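Local coordinates for protein phosphoinositol-specific phospholipase C (PDB 5FYP) that probably cleaves the phosphodiester bond of phosphoinositol lipids as a calcium-dependent bacterial phospholipase C, at residues A[21-29]-A[40-50]; A[6-15]-A[290-298]. All coordinates share one frame; numbering follows the deposited sequence.

Interaction 1 of 2, residues A[21-29]-A[40-50]; sequences AQVACHNCY and VLDSVRTLELD. With CA (calcium ion), chain I.
The calcium site at the C-terminal ends of the strands in this TIM-barrel phospholipase joins Asn27, in the turn after strand 21-25, with Glu48 and Asp50 on strand 46-50, which runs roughly parallel to it. Glu48 OE2 binds the calcium ion at 2.4 Å and Asp50 OD1 at 2.3 Å; Asn27, Asp119 and waters 4 and 5 complete the shell. With CG anti to the backbone N (chi1 -178°) and an extended chain, Glu48 delivers its carboxylate to the metal while OE1 accepts Asn27 N at 2.9 Å from above the carboxylate plane and pairs with Arg260. Tyr29 is an example of second-shell positioning: its OH donates to Asp50 OD2 at 2.6 Å, from above the plane, and Glu48 O lies at its ring edge. Water 5 also donates to OD2. A phenylalanine here would probably leave Asp50 OD2 with the water alone among these partners and the carboxylate less firmly fixed in its rotation. Behind the site, the Cys25-Cys28 disulfide packs its Cys28 SG on Val40 CG1 at 3.8 Å, and Cys25 N reaches Thr46 O at 3.1 Å. Thr46 OG1 donates to Gln22 OE1 at 2.8 Å, arriving above the amide plane.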
ATOM      1  N   ALA A  21      -3.866  -6.850 -12.006  1.00  8.85           N
ATOM      2  CA  ALA A  21      -3.305  -7.791 -11.037  1.00  8.56           C
ATOM      3  C   ALA A  21      -1.784  -7.649 -11.015  1.00  8.65           C
ATOM      4  O   ALA A  21      -1.132  -7.535 -12.068  1.00  9.57           O
ATOM      5  CB  ALA A  21      -3.671  -9.209 -11.389  1.00  9.30           C
ATOM      6  N   GLN A  22      -1.227  -7.747  -9.821  1.00  8.33           N
ATOM      7  CA  GLN A  22       0.198  -7.617  -9.598  1.00  8.09           C
ATOM      8  C   GLN A  22       0.715  -8.662  -8.641  1.00  7.63           C
ATOM      9  O   GLN A  22       0.074  -8.985  -7.620  1.00  8.20           O
ATOM     10  CB  GLN A  22       0.539  -6.261  -8.966  1.00  8.57           C
ATOM     11  CG  GLN A  22       0.047  -5.054  -9.710  1.00  8.75           C
ATOM     12  CD  GLN A  22       0.620  -3.784  -9.110  1.00  8.60           C
ATOM     13  OE1 GLN A  22       1.829  -3.699  -8.797  1.00  9.98           O
ATOM     14  NE2 GLN A  22      -0.215  -2.779  -8.972  1.00  9.22           N
ATOM     15  N   VAL A  23       1.948  -9.068  -8.867  1.00  7.98           N
ATOM     16  CA  VAL A  23       2.793  -9.668  -7.830  1.00  7.90           C
ATOM     17  C   VAL A  23       3.340  -8.520  -6.979  1.00  7.83           C
ATOM     18  O   VAL A  23       3.912  -7.561  -7.508  1.00  8.66           O
ATOM     19  CB  VAL A  23       3.965 -10.431  -8.465  1.00  8.81           C
ATOM     20  CG1 VAL A  23       4.884 -11.018  -7.416  1.00  9.25           C
ATOM     21  CG2 VAL A  23       3.441 -11.535  -9.390  1.00  8.84           C
ATOM     22  N   ALA A  24       3.154  -8.642  -5.673  1.00  7.76           N
ATOM     23  CA  ALA A  24       3.675  -7.699  -4.689  1.00  7.66           C
ATOM     24  C   ALA A  24       4.688  -8.427  -3.831  1.00  7.53           C
ATOM     25  O   ALA A  24       4.672  -9.651  -3.696  1.00  8.19           O
ATOM     26  CB  ALA A  24       2.543  -7.157  -3.834  1.00  8.35           C
ATOM     27  N   CYS A  25       5.578  -7.667  -3.191  1.00  8.24           N
ATOM     28  CA  CYS A  25       6.456  -8.283  -2.221  1.00  8.79           C
ATOM     29  C   CYS A  25       5.725  -8.493  -0.899  1.00  9.42           C
ATOM     30  O   CYS A  25       4.708  -7.911  -0.668  1.00 14.50           O
ATOM     31  CB  CYS A  25       7.714  -7.446  -1.993  1.00  9.37           C
ATOM     32  SG  CYS A  25       7.568  -6.205  -0.717  1.00 11.24           S
ATOM     33  N   HIS A  26       6.305  -9.311  -0.034  1.00  7.76           N
ATOM     34  CA  HIS A  26       5.897  -9.407   1.348  1.00  7.52           C
ATOM     35  C   HIS A  26       7.132  -9.103   2.210  1.00  7.16           C
ATOM     36  O   HIS A  26       8.107  -9.862   2.187  1.00  8.64           O
ATOM     37  CB  HIS A  26       5.318 -10.777   1.668  1.00  8.31           C
ATOM     38  CG  HIS A  26       4.673 -10.866   3.019  1.00  8.91           C
ATOM     39  ND1 HIS A  26       3.950 -11.966   3.384  1.00  9.72           N
ATOM     40  CD2 HIS A  26       4.615 -10.016   4.074  1.00 11.85           C
ATOM     41  CE1 HIS A  26       3.500 -11.802   4.618  1.00 10.97           C
ATOM     42  NE2 HIS A  26       3.896 -10.636   5.059  1.00 13.48           N
ATOM     43  N   ASN A  27       7.122  -7.973   2.911  1.00  7.64           N
ATOM     44  CA  ASN A  27       8.218  -7.617   3.811  1.00  7.80           C
ATOM     45  C   ASN A  27       9.568  -7.525   3.107  1.00  8.53           C
ATOM     46  O   ASN A  27      10.619  -7.860   3.686  1.00  9.25           O
ATOM     47  CB  ASN A  27       8.309  -8.536   5.005  1.00  9.54           C
ATOM     48  CG  ASN A  27       7.175  -8.340   5.993  1.00 11.12           C
ATOM     49  OD1 ASN A  27       6.314  -7.475   5.848  1.00  9.71           O
ATOM     50  ND2 ASN A  27       7.133  -9.198   6.928  1.00 16.65           N
ATOM     51  N   CYS A  28       9.588  -6.992   1.881  1.00  8.32           N
ATOM     52  CA  CYS A  28      10.837  -6.965   1.112  1.00  9.08           C
ATOM     53  C   CYS A  28      11.904  -5.991   1.546  1.00  9.25           C
ATOM     54  O   CYS A  28      12.967  -5.945   0.935  1.00 11.52           O
ATOM     55  CB  CYS A  28      10.591  -6.796  -0.369  1.00 10.00           C
ATOM     56  SG  CYS A  28       9.623  -5.361  -0.820  1.00 12.14           S
ATOM     57  N   TYR A  29      11.622  -5.232   2.597  1.00  8.86           N
ATOM     58  CA  TYR A  29      12.655  -4.471   3.300  1.00  8.90           C
ATOM     59  C   TYR A  29      13.616  -5.349   4.107  1.00  9.78           C
ATOM     60  O   TYR A  29      14.674  -4.883   4.540  1.00 10.43           O
ATOM     61  CB  TYR A  29      11.973  -3.453   4.251  1.00  8.40           C
ATOM     62  CG  TYR A  29      11.298  -4.107   5.421  1.00  8.96           C
ATOM     63  CD1 TYR A  29      12.030  -4.453   6.550  1.00  9.23           C
ATOM     64  CD2 TYR A  29       9.971  -4.500   5.379  1.00  8.10           C
ATOM     65  CE1 TYR A  29      11.441  -5.154   7.587  1.00  9.72           C
ATOM     66  CE2 TYR A  29       9.390  -5.201   6.407  1.00  8.90           C
ATOM     67  CZ  TYR A  29      10.150  -5.538   7.512  1.00  9.22           C
ATOM     68  OH  TYR A  29       9.612  -6.290   8.536  1.00 10.88           O
ATOM     69  N   VAL A  40      14.240  -4.318  -5.437  1.00  9.64           N
ATOM     70  CA  VAL A  40      12.924  -4.944  -5.534  1.00 10.04           C
ATOM     71  C   VAL A  40      12.204  -4.407  -6.790  1.00  9.42           C
ATOM     72  O   VAL A  40      11.451  -5.145  -7.463  1.00 10.22           O
ATOM     73  CB  VAL A  40      12.112  -4.710  -4.260  1.00  9.61           C
ATOM     74  CG1 VAL A  40      10.725  -5.276  -4.430  1.00  9.87           C
ATOM     75  CG2 VAL A  40      12.811  -5.332  -3.085  1.00 10.89           C
ATOM     76  N   LEU A  41      12.431  -3.129  -7.114  1.00  9.98           N
ATOM     77  CA  LEU A  41      11.820  -2.474  -8.265  1.00 10.07           C
ATOM     78  C   LEU A  41      12.373  -2.988  -9.610  1.00 10.55           C
ATOM     79  O   LEU A  41      11.842  -2.650 -10.671  1.00 12.40           O
ATOM     80  CB  LEU A  41      11.941  -0.975  -8.131  1.00 10.71           C
ATOM     81  CG  LEU A  41      11.064  -0.420  -7.002  1.00 10.68           C
ATOM     82  CD1 LEU A  41      11.566   0.891  -6.476  1.00 11.80           C
ATOM     83  CD2 LEU A  41       9.599  -0.270  -7.460  1.00 11.85           C
ATOM     84  N   ASP A  42      13.387  -3.851  -9.591  1.00 11.29           N
ATOM     85  CA  ASP A  42      13.740  -4.574 -10.830  1.00 11.55           C
ATOM     86  C   ASP A  42      12.710  -5.639 -11.195  1.00 11.44           C
ATOM     87  O   ASP A  42      12.699  -6.114 -12.331  1.00 13.87           O
ATOM     88  CB  ASP A  42      15.094  -5.264 -10.667  1.00 13.89           C
ATOM     89  CG  ASP A  42      16.237  -4.305 -10.445  1.00 15.60           C
ATOM     90  OD1 ASP A  42      16.106  -3.100 -10.696  1.00 15.90           O
ATOM     91  OD2 ASP A  42      17.320  -4.788 -10.127  1.00 25.27           O
ATOM     92  N   SER A  43      11.850  -6.000 -10.232  1.00 10.88           N
ATOM     93  CA  SER A  43      10.930  -7.142 -10.388  1.00 11.52           C
ATOM     94  C   SER A  43       9.457  -6.830 -10.261  1.00 10.34           C
ATOM     95  O   SER A  43       8.649  -7.505 -10.873  1.00 10.66           O
ATOM     96  CB  SER A  43      11.253  -8.254  -9.399  1.00 12.35           C
ATOM     97  OG  SER A  43      12.575  -8.706  -9.535  1.00 15.90           O
ATOM     98  N   VAL A  44       9.098  -5.898  -9.378  1.00  9.83           N
ATOM     99  CA  VAL A  44       7.695  -5.599  -9.050  1.00  9.20           C
ATOM    100  C   VAL A  44       7.522  -4.090  -8.869  1.00  8.55           C
ATOM    101  O   VAL A  44       8.502  -3.339  -8.798  1.00  9.81           O
ATOM    102  CB  VAL A  44       7.184  -6.359  -7.807  1.00  9.07           C
ATOM    103  CG1 VAL A  44       7.198  -7.877  -8.039  1.00  9.96           C
ATOM    104  CG2 VAL A  44       7.964  -6.006  -6.553  1.00  9.88           C
ATOM    105  N   ARG A  45       6.265  -3.655  -8.722  1.00  8.45           N
ATOM    106  CA  ARG A  45       5.885  -2.267  -8.503  1.00  8.59           C
ATOM    107  C   ARG A  45       5.111  -2.063  -7.204  1.00  8.12           C
ATOM    108  O   ARG A  45       4.633  -0.969  -6.965  1.00  9.46           O
ATOM    109  CB  ARG A  45       5.126  -1.674  -9.697  1.00  8.93           C
ATOM    110  CG  ARG A  45       5.956  -1.590 -10.961  1.00  9.80           C
ATOM    111  CD  ARG A  45       6.810  -0.350 -11.020  1.00 10.42           C
ATOM    112  NE  ARG A  45       7.772  -0.400 -12.152  1.00  9.99           N
ATOM    113  CZ  ARG A  45       8.942  -1.019 -12.100  1.00 11.93           C
ATOM    114  NH1 ARG A  45       9.346  -1.643 -11.006  1.00 11.40           N
ATOM    115  NH2 ARG A  45       9.742  -1.014 -13.151  1.00 12.22           N
ATOM    116  N   THR A  46       5.044  -3.092  -6.366  1.00  8.10           N
ATOM    117  CA  THR A  46       4.356  -2.998  -5.060  1.00  7.90           C
ATOM    118  C   THR A  46       5.276  -3.552  -4.012  1.00  7.73           C
ATOM    119  O   THR A  46       5.662  -4.735  -4.068  1.00  8.50           O
ATOM    120  CB  THR A  46       2.994  -3.697  -5.113  1.00  8.46           C
ATOM    121  OG1 THR A  46       2.164  -3.035  -6.080  1.00  9.58           O
ATOM    122  CG2 THR A  46       2.284  -3.606  -3.762  1.00  8.53           C
ATOM    123  N   LEU A  47       5.606  -2.699  -3.038  1.00  7.95           N
ATOM    124  CA  LEU A  47       6.620  -2.963  -1.991  1.00  8.89           C
ATOM    125  C   LEU A  47       6.003  -2.809  -0.627  1.00  8.78           C
ATOM    126  O   LEU A  47       4.819  -2.497  -0.503  1.00 11.04           O
ATOM    127  CB  LEU A  47       7.815  -1.975  -2.133  1.00 11.01           C
ATOM    128  CG  LEU A  47       8.798  -2.217  -3.303  1.00 15.45           C
ATOM    129  CD1 LEU A  47       8.298  -2.275  -4.708  1.00 19.86           C
ATOM    130  CD2 LEU A  47       9.924  -1.228  -3.163  1.00 13.83           C
ATOM    131  N   GLU A  48       6.772  -3.090   0.426  1.00  7.67           N
ATOM    132  CA  GLU A  48       6.243  -3.089   1.798  1.00  7.69           C
ATOM    133  C   GLU A  48       7.334  -2.655   2.763  1.00  7.67           C
ATOM    134  O   GLU A  48       8.476  -3.083   2.644  1.00  9.10           O
ATOM    135  CB  GLU A  48       5.714  -4.465   2.199  1.00  7.98           C
ATOM    136  CG  GLU A  48       5.112  -4.526   3.595  1.00  7.84           C
ATOM    137  CD  GLU A  48       4.364  -5.807   3.892  1.00  8.10           C
ATOM    138  OE1 GLU A  48       4.539  -6.788   3.147  1.00  9.15           O
ATOM    139  OE2 GLU A  48       3.605  -5.821   4.903  1.00 10.30           O
ATOM    140  N   LEU A  49       6.929  -1.854   3.746  1.00  7.47           N
ATOM    141  CA  LEU A  49       7.760  -1.411   4.849  1.00  7.81           C
ATOM    142  C   LEU A  49       7.009  -1.616   6.145  1.00  7.73           C
ATOM    143  O   LEU A  49       5.899  -1.111   6.286  1.00  9.58           O
ATOM    144  CB  LEU A  49       8.132   0.079   4.700  1.00  8.78           C
ATOM    145  CG  LEU A  49       9.055   0.389   3.542  1.00  9.30           C
ATOM    146  CD1 LEU A  49       9.002   1.838   3.131  1.00 10.77           C
ATOM    147  CD2 LEU A  49      10.485  -0.040   3.870  1.00 10.09           C
ATOM    148  N   ASP A  50       7.639  -2.283   7.129  1.00  7.96           N
ATOM    149  CA  ASP A  50       7.096  -2.358   8.485  1.00  7.94           C
ATOM    150  C   ASP A  50       7.745  -1.256   9.308  1.00  7.98           C
ATOM    151  O   ASP A  50       8.989  -1.178   9.358  1.00 10.26           O
ATOM    152  CB  ASP A  50       7.424  -3.704   9.143  1.00  8.88           C
ATOM    153  CG  ASP A  50       6.681  -4.888   8.539  1.00  9.29           C
ATOM    154  OD1 ASP A  50       5.777  -4.697   7.727  1.00 12.08           O
ATOM    155  OD2 ASP A  50       7.040  -6.036   8.905  1.00 10.83           O
TER
HETATM  156 CA    CA I1303       4.468  -6.478   7.035  0.80 12.02          CA
HETATM  157  O   HOH W   1       1.542  -0.548  -8.014  1.00  9.02           O
HETATM  158  O   HOH W   2       4.055  -5.330  -9.109  1.00 11.02           O
HETATM  159  O   HOH W   3       3.360  -5.367  -0.932  1.00 14.87           O
HETATM  160  O   HOH W   4       3.166  -8.491   6.871  1.00 23.49           O
HETATM  161  O   HOH W   5       4.978  -7.801   8.995  1.00 14.45           O

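Interaction 2 of 2, residues A[6-15]-A[290-298]; sequences AFIDPASWNT and AGGYRIRPF
Ile8 and Ile295 form a single parallel beta bridge, in which Ile295 N donates to Phe7 O at 3.2 Å and Asp9 N to Ile295 O at 2.9 Å. Phe7 O takes a second donor, Arg294 N at 2.8 Å, on a lone pair in the carbonyl plane, so one oxygen holds two successive amides of the C-terminal segment, an instance of a shared acceptor. Asp9 lies over one face of the Tyr293 ring, its CB 3.7 Å from the ring centroid and only 11° off the normal, a CH-pi contact. The chi1 of Asp9 (-180°) turns CG away from the backbone N and lays the carboxylate along the ring, the planes 19° apart. That carboxylate serves its own segment as well: OD1 accepts Ala11 N in an Asx turn. Pro10 CD approaches the Tyr293 hydroxyl, while Ala6 O sits at the ring edge. On the buried side, Ile295 CD1 meets the edge of the Phe7 ring at CE1, 3.9 Å away. Arg294 passes across Phe7, with NH1 3.6 Å from CB, and spends its guanidinium on Ala286 O and Ser43 O. Farther along, Pro297 CG packs on Thr15 OG1 at 3.6 Å and on Ala11 CB at 3.9 Å. Asp9 and Arg296 may attract at long range, although their charged atoms do not meet. No side-chain hydrogen bond or salt bridge crosses between the segments, so the pairing probably depends on main-chain hydrogen bonds and on the fit of one ring face, one ring edge, methyl groups and proline carbons.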
ATOM      1  N   ALA A   6      10.079  -6.050 -19.136  1.00 17.45           N
ATOM      2  CA  ALA A   6       9.436  -7.278 -19.644  1.00 20.59           C
ATOM      3  C   ALA A   6       8.341  -7.820 -18.749  1.00 16.55           C
ATOM      4  O   ALA A   6       7.412  -8.455 -19.236  1.00 19.41           O
ATOM      5  CB  ALA A   6      10.474  -8.363 -19.912  1.00 18.23           C
ATOM      6  N   PHE A   7       8.427  -7.561 -17.452  1.00 13.72           N
ATOM      7  CA  PHE A   7       7.473  -8.135 -16.519  1.00 12.64           C
ATOM      8  C   PHE A   7       6.096  -7.490 -16.574  1.00 11.70           C
ATOM      9  O   PHE A   7       5.162  -8.006 -15.946  1.00 12.95           O
ATOM     10  CB  PHE A   7       8.028  -8.200 -15.071  1.00 13.34           C
ATOM     11  CG  PHE A   7       8.137  -6.894 -14.347  1.00 12.81           C
ATOM     12  CD1 PHE A   7       7.041  -6.353 -13.717  1.00 12.79           C
ATOM     13  CD2 PHE A   7       9.361  -6.233 -14.236  1.00 12.42           C
ATOM     14  CE1 PHE A   7       7.142  -5.186 -12.997  1.00 10.95           C
ATOM     15  CE2 PHE A   7       9.458  -5.067 -13.510  1.00 14.21           C
ATOM     16  CZ  PHE A   7       8.346  -4.546 -12.875  1.00 14.19           C
ATOM     17  N   ILE A   8       5.956  -6.370 -17.275  1.00 10.83           N
ATOM     18  CA  ILE A   8       4.660  -5.663 -17.342  1.00 11.02           C
ATOM     19  C   ILE A   8       3.986  -6.009 -18.669  1.00 12.45           C
ATOM     20  O   ILE A   8       4.499  -5.738 -19.741  1.00 14.07           O
ATOM     21  CB  ILE A   8       4.825  -4.141 -17.219  1.00 11.21           C
ATOM     22  CG1 ILE A   8       5.462  -3.808 -15.861  1.00 13.03           C
ATOM     23  CG2 ILE A   8       3.459  -3.455 -17.379  1.00 11.76           C
ATOM     24  CD1 ILE A   8       5.646  -2.350 -15.577  1.00 14.41           C
ATOM     25  N   ASP A   9       2.816  -6.610 -18.580  1.00 12.39           N
ATOM     26  CA  ASP A   9       2.011  -6.845 -19.791  1.00 13.33           C
ATOM     27  C   ASP A   9       1.639  -5.478 -20.377  1.00 13.16           C
ATOM     28  O   ASP A   9       1.024  -4.697 -19.689  1.00 14.51           O
ATOM     29  CB  ASP A   9       0.790  -7.688 -19.398  1.00 14.32           C
ATOM     30  CG  ASP A   9      -0.132  -8.016 -20.542  1.00 16.70           C
ATOM     31  OD1 ASP A   9      -0.102  -7.348 -21.595  1.00 16.59           O
ATOM     32  OD2 ASP A   9      -0.936  -8.939 -20.346  1.00 19.16           O
ATOM     33  N   PRO A  10       1.969  -5.225 -21.679  1.00 15.71           N
ATOM     34  CA  PRO A  10       1.667  -3.920 -22.254  1.00 16.48           C
ATOM     35  C   PRO A  10       0.172  -3.550 -22.225  1.00 15.77           C
ATOM     36  O   PRO A  10      -0.163  -2.374 -22.217  1.00 16.81           O
ATOM     37  CB  PRO A  10       2.196  -4.032 -23.684  1.00 18.43           C
ATOM     38  CG  PRO A  10       3.269  -5.060 -23.599  1.00 21.36           C
ATOM     39  CD  PRO A  10       2.771  -6.054 -22.598  1.00 17.53           C
ATOM     40  N   ALA A  11      -0.708  -4.548 -22.146  1.00 14.59           N
ATOM     41  CA  ALA A  11      -2.154  -4.285 -22.048  1.00 11.80           C
ATOM     42  C   ALA A  11      -2.513  -3.582 -20.727  1.00 13.46           C
ATOM     43  O   ALA A  11      -3.602  -3.017 -20.606  1.00 15.29           O
ATOM     44  CB  ALA A  11      -2.922  -5.583 -22.183  1.00 14.65           C
ATOM     45  N   SER A  12      -1.615  -3.626 -19.747  1.00 12.80           N
ATOM     46  CA  SER A  12      -1.872  -2.999 -18.465  1.00 12.84           C
ATOM     47  C   SER A  12      -2.048  -1.479 -18.553  1.00 12.41           C
ATOM     48  O   SER A  12      -2.777  -0.891 -17.769  1.00 12.89           O
ATOM     49  CB  SER A  12      -0.707  -3.274 -17.497  1.00 13.24           C
ATOM     50  OG  SER A  12      -0.478  -4.655 -17.331  1.00 12.74           O
ATOM     51  N   TRP A  13      -1.349  -0.845 -19.483  1.00 13.88           N
ATOM     52  CA  TRP A  13      -1.252   0.603 -19.484  1.00 14.46           C
ATOM     53  C   TRP A  13      -2.588   1.303 -19.665  1.00 14.61           C
ATOM     54  O   TRP A  13      -2.862   2.294 -18.994  1.00 14.35           O
ATOM     55  CB  TRP A  13      -0.225   1.061 -20.520  1.00 14.58           C
ATOM     56  CG  TRP A  13       1.141   0.732 -20.113  1.00 15.51           C
ATOM     57  CD1 TRP A  13       1.942  -0.275 -20.615  1.00 17.79           C
ATOM     58  CD2 TRP A  13       1.872   1.347 -19.071  1.00 15.94           C
ATOM     59  NE1 TRP A  13       3.132  -0.271 -19.972  1.00 18.87           N
ATOM     60  CE2 TRP A  13       3.115   0.697 -19.000  1.00 16.58           C
ATOM     61  CE3 TRP A  13       1.606   2.416 -18.207  1.00 15.97           C
ATOM     62  CZ2 TRP A  13       4.105   1.093 -18.101  1.00 18.24           C
ATOM     63  CZ3 TRP A  13       2.551   2.784 -17.322  1.00 16.29           C
ATOM     64  CH2 TRP A  13       3.821   2.159 -17.303  1.00 17.81           C
ATOM     65  N   ASN A  14      -3.430   0.762 -20.538  0.50 14.38           N
ATOM     66  CA  ASN A  14      -4.753   1.330 -20.775  0.50 13.86           C
ATOM     67  C   ASN A  14      -5.839   0.718 -19.887  0.50 13.91           C
ATOM     68  O   ASN A  14      -7.016   0.964 -20.113  0.50 16.40           O
ATOM     69  CB  ASN A  14      -5.108   1.213 -22.259  0.50 15.69           C
ATOM     70  CG  ASN A  14      -6.182   2.184 -22.673  0.50 17.13           C
ATOM     71  OD1 ASN A  14      -6.305   3.293 -22.137  0.50 17.38           O
ATOM     72  ND2 ASN A  14      -6.969   1.773 -23.652  0.50 19.33           N
ATOM     73  N   THR A  15      -5.447  -0.008 -18.837  1.00 12.47           N
ATOM     74  CA  THR A  15      -6.400  -0.634 -17.937  1.00 11.47           C
ATOM     75  C   THR A  15      -6.524   0.214 -16.679  1.00 10.99           C
ATOM     76  O   THR A  15      -5.521   0.624 -16.115  1.00 11.43           O
ATOM     77  CB  THR A  15      -5.922  -2.045 -17.571  1.00 11.74           C
ATOM     78  OG1 THR A  15      -5.700  -2.810 -18.767  1.00 13.85           O
ATOM     79  CG2 THR A  15      -6.890  -2.804 -16.728  1.00 12.29           C
ATOM     80  N   ALA A 290       3.071 -15.000 -14.468  1.00 11.97           N
ATOM     81  CA  ALA A 290       2.048 -15.674 -15.253  1.00 13.51           C
ATOM     82  C   ALA A 290       2.259 -15.248 -16.680  1.00 14.12           C
ATOM     83  O   ALA A 290       2.168 -14.064 -16.997  1.00 14.18           O
ATOM     84  CB  ALA A 290       0.648 -15.290 -14.751  1.00 11.93           C
ATOM     85  N   GLY A 291       2.514 -16.211 -17.556  1.00 16.61           N
ATOM     86  CA  GLY A 291       2.814 -15.880 -18.960  1.00 16.08           C
ATOM     87  C   GLY A 291       3.995 -14.934 -19.129  1.00 17.75           C
ATOM     88  O   GLY A 291       4.032 -14.119 -20.050  1.00 19.07           O
ATOM     89  N   GLY A 292       4.934 -15.012 -18.181  1.00 17.15           N
ATOM     90  CA  GLY A 292       6.125 -14.152 -18.166  1.00 17.84           C
ATOM     91  C   GLY A 292       5.943 -12.792 -17.526  1.00 15.81           C
ATOM     92  O   GLY A 292       6.904 -12.020 -17.460  1.00 19.61           O
ATOM     93  N   TYR A 293       4.728 -12.515 -17.043  1.00 13.70           N
ATOM     94  CA  TYR A 293       4.397 -11.212 -16.508  1.00 12.65           C
ATOM     95  C   TYR A 293       4.170 -11.261 -14.991  1.00 11.76           C
ATOM     96  O   TYR A 293       3.651 -12.244 -14.455  1.00 13.24           O
ATOM     97  CB  TYR A 293       3.155 -10.649 -17.177  1.00 13.46           C
ATOM     98  CG  TYR A 293       3.298 -10.422 -18.666  1.00 15.56           C
ATOM     99  CD1 TYR A 293       4.302  -9.596 -19.178  1.00 16.43           C
ATOM    100  CD2 TYR A 293       2.401 -10.986 -19.545  1.00 18.34           C
ATOM    101  CE1 TYR A 293       4.439  -9.384 -20.553  1.00 17.28           C
ATOM    102  CE2 TYR A 293       2.511 -10.769 -20.924  1.00 15.08           C
ATOM    103  CZ  TYR A 293       3.527  -9.947 -21.387  1.00 19.39           C
ATOM    104  OH  TYR A 293       3.635  -9.741 -22.759  1.00 25.83           O
ATOM    105  N   ARG A 294       4.533 -10.163 -14.328  1.00 10.25           N
ATOM    106  CA  ARG A 294       4.192  -9.930 -12.918  1.00  9.72           C
ATOM    107  C   ARG A 294       3.139  -8.858 -12.729  1.00  9.72           C
ATOM    108  O   ARG A 294       2.690  -8.640 -11.606  1.00 10.47           O
ATOM    109  CB  ARG A 294       5.419  -9.617 -12.076  1.00  9.58           C
ATOM    110  CG  ARG A 294       6.469 -10.708 -12.116  1.00 10.36           C
ATOM    111  CD  ARG A 294       7.422 -10.641 -10.917  1.00 10.63           C
ATOM    112  NE  ARG A 294       8.623 -11.438 -11.146  1.00 10.67           N
ATOM    113  CZ  ARG A 294       9.663 -11.050 -11.879  1.00 11.93           C
ATOM    114  NH1 ARG A 294       9.751  -9.838 -12.364  1.00 10.48           N
ATOM    115  NH2 ARG A 294      10.655 -11.914 -12.103  1.00 13.43           N
ATOM    116  N   ILE A 295       2.732  -8.186 -13.817  1.00  9.98           N
ATOM    117  CA  ILE A 295       1.675  -7.174 -13.799  1.00  9.58           C
ATOM    118  C   ILE A 295       0.866  -7.389 -15.063  1.00 10.28           C
ATOM    119  O   ILE A 295       1.426  -7.401 -16.172  1.00 11.41           O
ATOM    120  CB  ILE A 295       2.213  -5.725 -13.758  1.00  9.18           C
ATOM    121  CG1 ILE A 295       3.035  -5.492 -12.484  1.00  9.73           C
ATOM    122  CG2 ILE A 295       1.091  -4.725 -13.917  1.00  8.94           C
ATOM    123  CD1 ILE A 295       3.518  -4.093 -12.293  1.00 11.20           C
ATOM    124  N   ARG A 296      -0.439  -7.577 -14.926  0.50 10.62           N
ATOM    125  CA  ARG A 296      -1.295  -7.764 -16.095  0.50 12.02           C
ATOM    126  C   ARG A 296      -2.733  -7.496 -15.743  0.50 10.79           C
ATOM    127  O   ARG A 296      -3.128  -7.627 -14.594  0.50 10.42           O
ATOM    128  CB  ARG A 296      -1.178  -9.166 -16.653  0.50 12.80           C
ATOM    129  CG  ARG A 296      -1.218 -10.250 -15.640  0.50 14.66           C
ATOM    130  CD  ARG A 296      -1.510 -11.578 -16.293  0.50 13.79           C
ATOM    131  NE  ARG A 296      -2.946 -11.700 -16.527  0.50 12.24           N
ATOM    132  CZ  ARG A 296      -3.576 -12.806 -16.884  0.50 14.19           C
ATOM    133  NH1 ARG A 296      -2.910 -13.954 -17.105  0.50 13.93           N
ATOM    134  NH2 ARG A 296      -4.897 -12.730 -17.000  0.50 13.93           N
ATOM    135  N   PRO A 297      -3.543  -7.154 -16.747  1.00 10.90           N
ATOM    136  CA  PRO A 297      -4.975  -7.085 -16.492  1.00 11.78           C
ATOM    137  C   PRO A 297      -5.534  -8.445 -16.066  1.00 12.09           C
ATOM    138  O   PRO A 297      -5.008  -9.481 -16.477  1.00 14.17           O
ATOM    139  CB  PRO A 297      -5.558  -6.700 -17.876  1.00 12.96           C
ATOM    140  CG  PRO A 297      -4.420  -6.143 -18.634  1.00 13.47           C
ATOM    141  CD  PRO A 297      -3.214  -6.877 -18.163  1.00 12.56           C
ATOM    142  N   PHE A 298      -6.602  -8.446 -15.274  1.00 12.56           N
ATOM    143  CA  PHE A 298      -7.305  -9.695 -14.943  1.00 13.51           C
ATOM    144  C   PHE A 298      -7.777 -10.447 -16.150  1.00 20.38           C
ATOM    145  O   PHE A 298      -7.924 -11.666 -16.051  1.00 29.77           O
ATOM    146  CB  PHE A 298      -8.529  -9.393 -14.087  1.00 12.24           C
ATOM    147  CG  PHE A 298      -8.196  -8.956 -12.690  1.00 11.22           C
ATOM    148  CD1 PHE A 298      -7.601  -9.820 -11.783  1.00 11.30           C
ATOM    149  CD2 PHE A 298      -8.469  -7.676 -12.279  1.00 12.39           C
ATOM    150  CE1 PHE A 298      -7.288  -9.399 -10.502  1.00 11.00           C
ATOM    151  CE2 PHE A 298      -8.176  -7.258 -11.000  1.00 11.65           C
ATOM    152  CZ  PHE A 298      -7.570  -8.110 -10.107  1.00 11.07           C
ATOM    153  OXT PHE A 298      -8.010  -9.838 -17.161  1.00 23.18           O
TER

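From the N terminus, residues 6-15 come first and are met by the C-terminal segment 290-298, so interaction 2 closes a loop of nearly the whole chain. Strand 20-25 follows, and a connection whose middle, residues 30-39, has neither helix nor strand leads to strand 46-52, where interaction 1 closes its small loop within the large one. The two meet: strand 295-297 lies antiparallel to strand 20-25, with probable hydrogen bonds from Ala21 N to Arg296 O and from Val23 N to Arg294 O, while Phe7 packs against Ser43 and Arg45. Along one edge, strand 20-25 meets strand 295-297 first and then strand 46-52, which carries two of the calcium ligands, while its other edge pairs with strand 279-282.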